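Local coordinates for periplasmic binding protein/LacI transcriptional regulator (Burkholderia multivorans, PDB 4YLE), which probably binds a simple sugar in the periplasm as the solute-binding component of an ABC transporter, at residues A[230-235]-A[260-265]; A[254-259]-A[309-314]; A[56-59]-A[64-67]; A[37-40]-A[46-49]. One frame throughout, in Å; residues are numbered along the deposited sequence.

Contact 1: residues A[230-235]-A[260-265]; sequences GNDNMA and NAIKPM
D232 OD1 is gripped by the hydroxyl of T274 and, weakly, by the backbone N of Y256. D232 OD2 accepts a bond from the backbone N of I259 and also rests against an aliphatic branch, 3.6 Å from I262 CG2. Both carboxylate oxygens are thus satisfied, which probably pays for burying the acid beside isoleucine. With CG beside the backbone N and opposite the carbonyl carbon (chi1 -79°), D232 leans off its helix onto I262, and the two side chains cross at about a right angle. The other branch of I262 supplies the rest of the contact: its CG1 lies 3.9 Å from D232 CG, and its CD1 packs 4.0 Å from D232 CB. That same CD1 reaches on to the next turn, ending 4.4 Å from A235 CB.

In this periplasmic-binding-protein fold, helix 232-244 follows strand 226-229 of the parallel four-stranded sheet, and its amino end faces the bound ligand, which is unidentified. N231 is the N-cap. Its OD1 accepts from M234 N at 2.9 Å with an N-H...O angle of 159°, the donor standing above the carbonyl plane rather than in it, while its ND2 bonds to the ligand. The cap therefore ties the start of the helix to the pocket, with D232 as the first helical residue behind it. Across the contact, I262 belongs to the segment that runs on into helix 263-268. On its exposed side K263 NZ reaches back to donate to N260 OD1 at 2.9 Å.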
loop_
_atom_site.group_PDB
_atom_site.type_symbol
_atom_site.label_atom_id
_atom_site.label_comp_id
_atom_site.label_asym_id
_atom_site.label_seq_id
_atom_site.Cartn_x
_atom_site.Cartn_y
_atom_site.Cartn_z
ATOM N N GLY A 230 6.806 -6.769 -2.592
ATOM C CA GLY A 230 6.192 -5.691 -1.857
ATOM C C GLY A 230 4.661 -5.669 -1.852
ATOM O O GLY A 230 4.049 -5.014 -1.016
ATOM N N ASN A 231 4.025 -6.367 -2.779
ATOM C CA ASN A 231 2.564 -6.556 -2.689
ATOM C C ASN A 231 2.171 -7.863 -3.364
ATOM O O ASN A 231 2.999 -8.503 -4.005
ATOM C CB ASN A 231 1.816 -5.323 -3.241
ATOM C CG ASN A 231 1.791 -5.251 -4.734
ATOM O OD1 ASN A 231 2.561 -5.925 -5.406
ATOM N ND2 ASN A 231 0.889 -4.423 -5.274
ATOM N N ASP A 232 0.937 -8.283 -3.142
ATOM C CA ASP A 232 0.460 -9.543 -3.657
ATOM C C ASP A 232 0.396 -9.548 -5.185
ATOM O O ASP A 232 0.632 -10.585 -5.813
ATOM C CB ASP A 232 -0.905 -9.878 -3.092
ATOM C CG ASP A 232 -0.843 -10.442 -1.649
ATOM O OD1 ASP A 232 0.256 -10.689 -1.110
ATOM O OD2 ASP A 232 -1.941 -10.613 -1.061
ATOM N N ASN A 233 0.068 -8.415 -5.792
ATOM C CA ASN A 233 -0.000 -8.377 -7.257
ATOM C C ASN A 233 1.383 -8.689 -7.847
ATOM O O ASN A 233 1.500 -9.486 -8.809
ATOM C CB ASN A 233 -0.525 -7.040 -7.757
ATOM C CG ASN A 233 -2.030 -6.989 -7.758
ATOM O OD1 ASN A 233 -2.700 -8.041 -7.710
ATOM N ND2 ASN A 233 -2.579 -5.793 -7.874
HETATM N N MSE A 234 2.423 -8.101 -7.264
HETATM C CA MSE A 234 3.760 -8.418 -7.754
HETATM C C MSE A 234 4.098 -9.864 -7.455
HETATM O O MSE A 234 4.782 -10.510 -8.270
HETATM C CB MSE A 234 4.780 -7.474 -7.177
HETATM C CG MSE A 234 4.699 -6.127 -7.834
HETATM SE SE MSE A 234 6.041 -4.865 -7.297
HETATM C CE MSE A 234 5.800 -5.034 -5.380
ATOM N N ALA A 235 3.625 -10.382 -6.315
ATOM C CA ALA A 235 3.839 -11.786 -5.967
ATOM C C ALA A 235 3.174 -12.717 -6.977
ATOM O O ALA A 235 3.749 -13.744 -7.305
ATOM C CB ALA A 235 3.341 -12.080 -4.583
ATOM N N ASN A 260 -7.744 -11.775 -2.150
ATOM C CA ASN A 260 -8.366 -13.072 -2.397
ATOM C C ASN A 260 -7.598 -13.893 -3.398
ATOM O O ASN A 260 -7.499 -15.106 -3.247
ATOM C CB ASN A 260 -9.799 -12.911 -2.890
ATOM C CG ASN A 260 -10.703 -12.434 -1.809
ATOM O OD1 ASN A 260 -10.685 -12.988 -0.712
ATOM N ND2 ASN A 260 -11.476 -11.377 -2.080
ATOM N N ALA A 261 -7.051 -13.247 -4.425
ATOM C CA ALA A 261 -6.372 -14.003 -5.480
ATOM C C ALA A 261 -5.199 -14.795 -4.897
ATOM O O ALA A 261 -4.793 -15.806 -5.457
ATOM C CB ALA A 261 -5.900 -13.073 -6.596
ATOM N N ILE A 262 -4.671 -14.355 -3.759
ATOM C CA ILE A 262 -3.488 -15.008 -3.194
ATOM C C ILE A 262 -3.858 -16.237 -2.360
ATOM O O ILE A 262 -3.009 -17.072 -2.045
ATOM C CB ILE A 262 -2.654 -14.006 -2.333
ATOM C CG1 ILE A 262 -1.160 -14.278 -2.508
ATOM C CG2 ILE A 262 -3.022 -14.042 -0.863
ATOM C CD1 ILE A 262 -0.607 -13.798 -3.852
ATOM N N LYS A 263 -5.125 -16.369 -2.005
ATOM C CA LYS A 263 -5.511 -17.456 -1.103
ATOM C C LYS A 263 -5.360 -18.858 -1.684
ATOM O O LYS A 263 -4.841 -19.739 -1.003
ATOM C CB LYS A 263 -6.934 -17.213 -0.629
ATOM C CG LYS A 263 -6.968 -16.007 0.286
ATOM C CD LYS A 263 -8.367 -15.592 0.693
ATOM C CE LYS A 263 -8.327 -14.220 1.332
ATOM N NZ LYS A 263 -9.651 -13.901 1.895
ATOM N N PRO A 264 -5.769 -19.081 -2.944
ATOM C CA PRO A 264 -5.510 -20.419 -3.490
ATOM C C PRO A 264 -4.015 -20.716 -3.559
ATOM O O PRO A 264 -3.592 -21.863 -3.469
ATOM C CB PRO A 264 -6.115 -20.362 -4.890
ATOM C CG PRO A 264 -7.028 -19.189 -4.875
ATOM C CD PRO A 264 -6.446 -18.214 -3.923
HETATM N N MSE A 265 -3.214 -19.665 -3.703
HETATM C CA MSE A 265 -1.775 -19.835 -3.810
HETATM C C MSE A 265 -1.129 -20.156 -2.460
HETATM O O MSE A 265 -0.190 -20.949 -2.417
HETATM C CB MSE A 265 -1.160 -18.595 -4.440
HETATM C CG MSE A 265 -1.759 -18.320 -5.796
HETATM SE SE MSE A 265 -0.818 -16.898 -6.712
HETATM C CE MSE A 265 -2.080 -16.571 -8.182
#

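Contact 2: residues A[254-259]-A[309-314]; sequences VGYDNI and TPVDLV
Y256 and V311 meet at about a right angle, and N258 and V314 do the same, so a phenol and an amide are each set against a forked valine. The phenol end of Y256 drives at the fork of V311: Y256 OH lies 3.7 Å from V311 CG1 and equally 3.7 Å from V311 CG2, with Y256 CZ 4.1 Å from V311 CG1. The amide of N258 spans the two methyls of V314, its OD1 3.7 Å from V314 CG1 and its ND2 3.8 Å from V314 CG2. CG of N258 is swung opposite the backbone N (chi1 -164°), which carries the amide over the valine from a backbone in the left-handed helical region.

Both valines point at the loop although they are three residues apart, consistent with the break in strand 308-314. That strand runs antiparallel to 274-276, whose residues also touch these side chains: Y256 and V311 on A275, V314 on T274 and D276. The loop 254-259 carries part of the ligand site, since D257 OD2 bonds to the unidentified ligand.

No hydrogen bond joins the two segments. N258 ND2 takes D276 OD2 as its partner instead, so the late strand meets this ligand-site loop through methyl contacts, and the polar bonding that fixes N258 comes from elsewhere.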
loop_
_atom_site.group_PDB
_atom_site.type_symbol
_atom_site.label_atom_id
_atom_site.label_comp_id
_atom_site.label_asym_id
_atom_site.label_seq_id
_atom_site.Cartn_x
_atom_site.Cartn_y
_atom_site.Cartn_z
ATOM N N VAL A 254 6.952 -14.618 -1.258
ATOM C CA VAL A 254 6.106 -13.957 -0.274
ATOM C C VAL A 254 5.601 -12.650 -0.839
ATOM O O VAL A 254 6.242 -12.045 -1.679
ATOM C CB VAL A 254 6.820 -13.725 1.059
ATOM C CG1 VAL A 254 7.178 -15.092 1.711
ATOM C CG2 VAL A 254 8.046 -12.823 0.874
ATOM N N GLY A 255 4.448 -12.209 -0.330
ATOM C CA GLY A 255 3.839 -10.967 -0.753
ATOM C C GLY A 255 3.356 -10.164 0.426
ATOM O O GLY A 255 3.901 -10.265 1.529
ATOM N N TYR A 256 2.346 -9.353 0.160
ATOM C CA TYR A 256 1.821 -8.396 1.130
ATOM C C TYR A 256 0.481 -7.914 0.590
ATOM O O TYR A 256 0.436 -7.448 -0.544
ATOM C CB TYR A 256 2.795 -7.227 1.271
ATOM C CG TYR A 256 2.744 -6.413 2.541
ATOM C CD1 TYR A 256 3.599 -6.702 3.574
ATOM C CD2 TYR A 256 1.912 -5.308 2.655
ATOM C CE1 TYR A 256 3.620 -5.942 4.715
ATOM C CE2 TYR A 256 1.950 -4.528 3.824
ATOM C CZ TYR A 256 2.806 -4.890 4.830
ATOM O OH TYR A 256 2.820 -4.103 5.952
ATOM N N ASP A 257 -0.569 -8.003 1.409
ATOM C CA ASP A 257 -1.940 -7.438 1.193
ATOM C C ASP A 257 -3.031 -8.434 1.560
ATOM O O ASP A 257 -4.149 -8.032 1.899
ATOM C CB ASP A 257 -2.239 -6.973 -0.252
ATOM C CG ASP A 257 -1.546 -5.650 -0.615
ATOM O OD1 ASP A 257 -1.056 -4.966 0.300
ATOM O OD2 ASP A 257 -1.475 -5.326 -1.821
ATOM N N ASN A 258 -2.738 -9.724 1.430
ATOM C CA ASN A 258 -3.738 -10.768 1.598
ATOM C C ASN A 258 -4.977 -10.596 0.702
ATOM O O ASN A 258 -6.134 -10.692 1.171
ATOM C CB ASN A 258 -4.137 -10.841 3.062
ATOM C CG ASN A 258 -4.851 -12.116 3.416
ATOM O OD1 ASN A 258 -4.678 -13.161 2.777
ATOM N ND2 ASN A 258 -5.698 -12.034 4.436
ATOM N N ILE A 259 -4.762 -10.364 -0.594
ATOM C CA ILE A 259 -5.903 -10.317 -1.519
ATOM C C ILE A 259 -6.466 -11.707 -1.787
ATOM O O ILE A 259 -5.766 -12.705 -1.657
ATOM C CB ILE A 259 -5.542 -9.643 -2.863
ATOM C CG1 ILE A 259 -4.519 -10.488 -3.626
ATOM C CG2 ILE A 259 -5.068 -8.208 -2.589
ATOM C CD1 ILE A 259 -4.111 -9.937 -4.984
ATOM N N THR A 309 -2.273 1.430 12.313
ATOM C CA THR A 309 -3.174 0.305 12.118
ATOM C C THR A 309 -2.323 -0.951 12.030
ATOM O O THR A 309 -1.160 -0.876 11.606
ATOM C CB THR A 309 -4.041 0.478 10.857
ATOM O OG1 THR A 309 -3.225 0.861 9.758
ATOM C CG2 THR A 309 -5.058 1.566 11.025
ATOM N N PRO A 310 -2.877 -2.105 12.443
ATOM C CA PRO A 310 -2.025 -3.289 12.583
ATOM C C PRO A 310 -1.751 -4.030 11.283
ATOM O O PRO A 310 -2.443 -3.857 10.294
ATOM C CB PRO A 310 -2.830 -4.178 13.528
ATOM C CG PRO A 310 -4.259 -3.805 13.229
ATOM C CD PRO A 310 -4.234 -2.343 12.963
ATOM N N VAL A 311 -0.717 -4.864 11.321
ATOM C CA VAL A 311 -0.403 -5.761 10.217
ATOM C C VAL A 311 -0.185 -7.179 10.768
ATOM O O VAL A 311 0.590 -7.369 11.687
ATOM C CB VAL A 311 0.850 -5.318 9.488
ATOM C CG1 VAL A 311 1.159 -6.298 8.364
ATOM C CG2 VAL A 311 0.684 -3.932 8.930
ATOM N N ASP A 312 -0.889 -8.160 10.221
ATOM C CA ASP A 312 -0.708 -9.539 10.661
ATOM C C ASP A 312 -0.219 -10.442 9.551
ATOM O O ASP A 312 -0.647 -10.347 8.404
ATOM C CB ASP A 312 -2.004 -10.094 11.208
ATOM C CG ASP A 312 -2.429 -9.390 12.465
ATOM O OD1 ASP A 312 -1.678 -9.474 13.449
ATOM O OD2 ASP A 312 -3.482 -8.733 12.449
ATOM N N LEU A 313 0.669 -11.350 9.938
ATOM C CA LEU A 313 1.160 -12.377 9.046
ATOM C C LEU A 313 0.038 -13.340 8.675
ATOM O O LEU A 313 -0.762 -13.731 9.538
ATOM C CB LEU A 313 2.297 -13.115 9.732
ATOM C CG LEU A 313 2.870 -14.358 9.062
ATOM C CD1 LEU A 313 3.605 -13.969 7.836
ATOM C CD2 LEU A 313 3.801 -15.049 10.018
ATOM N N VAL A 314 -0.038 -13.679 7.391
ATOM C CA VAL A 314 -0.974 -14.673 6.890
ATOM C C VAL A 314 -0.212 -15.766 6.155
ATOM O O VAL A 314 0.558 -15.480 5.256
ATOM C CB VAL A 314 -1.992 -14.061 5.965
ATOM C CG1 VAL A 314 -2.961 -15.118 5.447
ATOM C CG2 VAL A 314 -2.738 -12.943 6.696
#

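Contact 3: residues A[56-59]-A[64-67]; sequences EYQK and QFDL
Q58 NE2 donates to the backbone O of F65 at 3.0 Å, closing the end of a beta-alpha-beta unit in which helix 45-60 connects strand 34-39 to strand 66-72. The bond is almost straight, with an N-H...O angle of 174°. The donor lies in the carbonyl plane of F65, and the acceptor lies in the amide plane of Q58, which favours this rotation of the amide. To get there the Q58 chain bends at chi2 (-82°), and the bend lays its aliphatic part on the F65 ring. Q58 CG sits over one face in a CH-pi contact, 4.1 Å from the ring centroid, and Q58 CB is 3.7 Å from F65 CZ. One residue therefore holds F65 by both its backbone and its ring. L67, in strand 66-72, slides past Q58 in the opposite direction, L67 CB coming to 3.8 Å from Q58 CG.

Y57 meets the F65 ring from its neighbouring place on the helix. The two rings are turned obliquely, planes at 40° and centroids 5.8 Å apart, with Y57 CD2 3.7 Å from F65 CZ.

In the next shell, the hydroxyl of Y57 is hydrogen-bonded to D288, and F65 packs on I287 and L291 of helix 279-295, so this helix backs both aromatics. D66 lies beside the Q58 amide and points the same way, but its OD1 stays 4.1 Å from Q58 NE2 and is engaged by K32 NZ in a salt bridge.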
loop_
_atom_site.group_PDB
_atom_site.type_symbol
_atom_site.label_atom_id
_atom_site.label_comp_id
_atom_site.label_asym_id
_atom_site.label_seq_id
_atom_site.Cartn_x
_atom_site.Cartn_y
_atom_site.Cartn_z
ATOM N N GLU A 56 -19.594 0.222 2.730
ATOM C CA GLU A 56 -20.393 -0.453 3.746
ATOM C C GLU A 56 -20.511 0.394 5.003
ATOM O O GLU A 56 -21.588 0.489 5.617
ATOM C CB GLU A 56 -19.785 -1.798 4.045
ATOM C CG GLU A 56 -20.041 -2.750 2.906
ATOM C CD GLU A 56 -19.081 -3.898 2.889
ATOM O OE1 GLU A 56 -18.413 -4.095 3.925
ATOM O OE2 GLU A 56 -18.999 -4.594 1.844
ATOM N N TYR A 57 -19.420 1.044 5.352
ATOM C CA TYR A 57 -19.406 1.959 6.486
ATOM C C TYR A 57 -20.359 3.134 6.279
ATOM O O TYR A 57 -21.096 3.496 7.189
ATOM C CB TYR A 57 -18.003 2.479 6.736
ATOM C CG TYR A 57 -17.888 3.282 8.001
ATOM C CD1 TYR A 57 -18.190 2.692 9.221
ATOM C CD2 TYR A 57 -17.508 4.603 7.985
ATOM C CE1 TYR A 57 -18.100 3.390 10.386
ATOM C CE2 TYR A 57 -17.415 5.326 9.165
ATOM C CZ TYR A 57 -17.716 4.692 10.361
ATOM O OH TYR A 57 -17.640 5.344 11.566
ATOM N N GLN A 58 -20.337 3.734 5.088
ATOM C CA GLN A 58 -21.255 4.805 4.806
ATOM C C GLN A 58 -22.695 4.318 4.862
ATOM O O GLN A 58 -23.563 5.007 5.395
ATOM C CB GLN A 58 -20.971 5.441 3.441
ATOM C CG GLN A 58 -21.718 6.760 3.218
ATOM C CD GLN A 58 -23.163 6.575 2.762
ATOM O OE1 GLN A 58 -23.513 5.561 2.162
ATOM N NE2 GLN A 58 -24.017 7.587 3.030
ATOM N N LYS A 59 -22.964 3.133 4.351
ATOM C CA LYS A 59 -24.341 2.635 4.343
ATOM C C LYS A 59 -24.876 2.476 5.769
ATOM O O LYS A 59 -26.005 2.858 6.056
ATOM C CB LYS A 59 -24.432 1.317 3.585
ATOM N N GLN A 64 -24.909 10.174 8.653
ATOM C CA GLN A 64 -23.761 10.867 9.255
ATOM C C GLN A 64 -22.890 11.578 8.233
ATOM O O GLN A 64 -22.310 12.610 8.528
ATOM C CB GLN A 64 -22.844 9.913 10.015
ATOM C CG GLN A 64 -23.333 9.393 11.346
ATOM C CD GLN A 64 -22.279 8.497 12.015
ATOM O OE1 GLN A 64 -21.073 8.594 11.717
ATOM N NE2 GLN A 64 -22.732 7.616 12.916
ATOM N N PHE A 65 -22.762 10.989 7.054
ATOM C CA PHE A 65 -21.930 11.563 6.002
ATOM C C PHE A 65 -22.277 10.969 4.643
ATOM O O PHE A 65 -22.892 9.917 4.564
ATOM C CB PHE A 65 -20.430 11.377 6.315
ATOM C CG PHE A 65 -19.907 9.949 6.139
ATOM C CD1 PHE A 65 -20.164 8.985 7.098
ATOM C CD2 PHE A 65 -19.127 9.599 5.050
ATOM C CE1 PHE A 65 -19.678 7.681 6.960
ATOM C CE2 PHE A 65 -18.632 8.288 4.912
ATOM C CZ PHE A 65 -18.910 7.341 5.871
ATOM N N ASP A 66 -21.918 11.696 3.584
ATOM C CA ASP A 66 -21.957 11.182 2.215
ATOM C C ASP A 66 -20.527 10.866 1.797
ATOM O O ASP A 66 -19.600 11.475 2.297
ATOM C CB ASP A 66 -22.563 12.192 1.245
ATOM C CG ASP A 66 -24.043 12.357 1.437
ATOM O OD1 ASP A 66 -24.722 11.320 1.613
ATOM O OD2 ASP A 66 -24.518 13.517 1.433
ATOM N N LEU A 67 -20.366 9.929 0.874
ATOM C CA LEU A 67 -19.036 9.402 0.514
ATOM C C LEU A 67 -18.882 9.396 -0.985
ATOM O O LEU A 67 -19.752 8.883 -1.679
ATOM C CB LEU A 67 -18.843 7.976 1.049
ATOM C CG LEU A 67 -17.553 7.272 0.617
ATOM C CD1 LEU A 67 -16.363 7.934 1.265
ATOM C CD2 LEU A 67 -17.572 5.756 0.917
#

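Contact 4: residues A[37-40]-A[46-49]; sequences LVMK and FFLT
Segment 37-40 runs past the first turn of helix 45-60, with the CA atoms of M39 and F47 6.8 Å apart, and the chain turns a corner at K40. The F47 ring fills that corner. K40 N stands 3.9 Å above the ring plane of F47, over its centre; this buried N-H has no hydrogen-bond partner in the model, and the ring may compensate in part. F46 CD2 covers the opposite face, 3.5 Å above the plane of F47, so the phenyl is sandwiched. Bent at chi3 (-101°), the K40 chain curls round the rim: K40 CE packs tightly at 3.4 Å from F47 CZ, and K40 NZ reaches the ring edge in plane. The ammonium forms a salt bridge with D124, and the K40 side chain comes within about 3 Å of the unidentified ligand, so F47 packs against a lysine at the pocket. M39, a selenomethionine, passes F47 in the opposite direction, its CB 3.8 Å from F47 CD1 and its SE 3.5 Å from F47 O.

The contact opens the beta-alpha-beta unit of strand 34-39, helix 45-60 and strand 66-72. Here M39 also packs on M50 and E51 of helix 45-60, V38 meets helix 78-90, and L37 touches A283 of helix 279-295.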
loop_
_atom_site.group_PDB
_atom_site.type_symbol
_atom_site.label_atom_id
_atom_site.label_comp_id
_atom_site.label_asym_id
_atom_site.label_seq_id
_atom_site.Cartn_x
_atom_site.Cartn_y
_atom_site.Cartn_z
ATOM N N LEU A 37 -12.967 9.800 -0.814
ATOM C CA LEU A 37 -11.916 8.752 -0.620
ATOM C C LEU A 37 -11.205 8.577 -1.934
ATOM O O LEU A 37 -11.812 8.121 -2.902
ATOM C CB LEU A 37 -12.520 7.423 -0.181
ATOM C CG LEU A 37 -11.523 6.262 -0.033
ATOM C CD1 LEU A 37 -10.500 6.535 1.046
ATOM C CD2 LEU A 37 -12.262 4.985 0.292
ATOM N N VAL A 38 -9.919 8.939 -1.966
ATOM C CA VAL A 38 -9.141 8.941 -3.209
ATOM C C VAL A 38 -8.062 7.879 -3.112
ATOM O O VAL A 38 -7.177 7.975 -2.287
ATOM C CB VAL A 38 -8.540 10.331 -3.455
ATOM C CG1 VAL A 38 -7.579 10.340 -4.681
ATOM C CG2 VAL A 38 -9.676 11.342 -3.646
HETATM N N MSE A 39 -8.179 6.856 -3.957
HETATM C CA MSE A 39 -7.373 5.653 -3.856
HETATM C C MSE A 39 -6.413 5.550 -5.023
HETATM O O MSE A 39 -6.346 6.429 -5.847
HETATM C CB MSE A 39 -8.283 4.437 -3.809
HETATM C CG MSE A 39 -9.181 4.475 -2.587
HETATM SE SE MSE A 39 -10.435 2.968 -2.539
HETATM C CE MSE A 39 -11.685 3.692 -3.868
ATOM N N LYS A 40 -5.664 4.465 -5.064
ATOM C CA LYS A 40 -4.789 4.221 -6.196
ATOM C C LYS A 40 -5.514 3.275 -7.135
ATOM O O LYS A 40 -6.667 3.507 -7.497
ATOM C CB LYS A 40 -3.441 3.678 -5.730
ATOM C CG LYS A 40 -2.602 4.693 -4.937
ATOM C CD LYS A 40 -1.344 4.061 -4.246
ATOM C CE LYS A 40 -1.604 3.820 -2.742
ATOM N NZ LYS A 40 -0.809 2.681 -2.166
ATOM N N PHE A 46 -6.740 -4.903 -3.457
ATOM C CA PHE A 46 -6.536 -4.176 -2.214
ATOM C C PHE A 46 -7.465 -2.962 -2.124
ATOM O O PHE A 46 -8.111 -2.713 -1.098
ATOM C CB PHE A 46 -5.087 -3.734 -2.112
ATOM C CG PHE A 46 -4.773 -2.968 -0.846
ATOM C CD1 PHE A 46 -4.509 -3.627 0.346
ATOM C CD2 PHE A 46 -4.709 -1.584 -0.864
ATOM C CE1 PHE A 46 -4.214 -2.908 1.506
ATOM C CE2 PHE A 46 -4.401 -0.866 0.265
ATOM C CZ PHE A 46 -4.163 -1.522 1.464
ATOM N N PHE A 47 -7.537 -2.184 -3.196
ATOM C CA PHE A 47 -8.367 -0.994 -3.167
ATOM C C PHE A 47 -9.820 -1.290 -3.377
ATOM O O PHE A 47 -10.681 -0.550 -2.865
ATOM C CB PHE A 47 -7.822 0.021 -4.166
ATOM C CG PHE A 47 -6.495 0.541 -3.741
ATOM C CD1 PHE A 47 -6.402 1.350 -2.621
ATOM C CD2 PHE A 47 -5.344 0.159 -4.387
ATOM C CE1 PHE A 47 -5.164 1.792 -2.182
ATOM C CE2 PHE A 47 -4.107 0.598 -3.954
ATOM C CZ PHE A 47 -4.021 1.396 -2.838
ATOM N N LEU A 48 -10.134 -2.357 -4.114
ATOM C CA LEU A 48 -11.531 -2.737 -4.236
ATOM C C LEU A 48 -12.064 -3.159 -2.868
ATOM O O LEU A 48 -13.174 -2.780 -2.501
ATOM C CB LEU A 48 -11.706 -3.829 -5.277
ATOM C CG LEU A 48 -11.187 -3.356 -6.645
ATOM C CD1 LEU A 48 -11.421 -4.467 -7.638
ATOM C CD2 LEU A 48 -11.834 -2.038 -7.137
ATOM N N THR A 49 -11.239 -3.866 -2.095
ATOM C CA THR A 49 -11.571 -4.255 -0.724
ATOM C C THR A 49 -11.729 -3.030 0.173
ATOM O O THR A 49 -12.665 -2.922 0.973
ATOM C CB THR A 49 -10.481 -5.181 -0.164
ATOM O OG1 THR A 49 -10.557 -6.436 -0.850
ATOM C CG2 THR A 49 -10.664 -5.424 1.336
#

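In the fold
Contacts 1, 2 and 4 gather round the bound ligand, whereas contact 3 lies farther out. Contacts 1 and 2, with centres 10 Å apart, interlock where G230 O comes 3.4 Å from Y256 CB. Contacts 2, 3 and 4 all reach the one mixed sheet, while contact 1 is built on helices 232-244 and 263-268. The centre of contact 4 is 16 Å from those of contacts 1 and 2, and it touches contact 2 where F46 CD1 comes 3.7 Å from D257 OD1. Contacts 3 and 4 sit at opposite ends of one beta-alpha-beta unit, 15 Å apart between centres, and meet where L67 CD1 lies 4.1 Å from L37 CB. Contact 3 is about 29 Å, centre to centre, from contact 1.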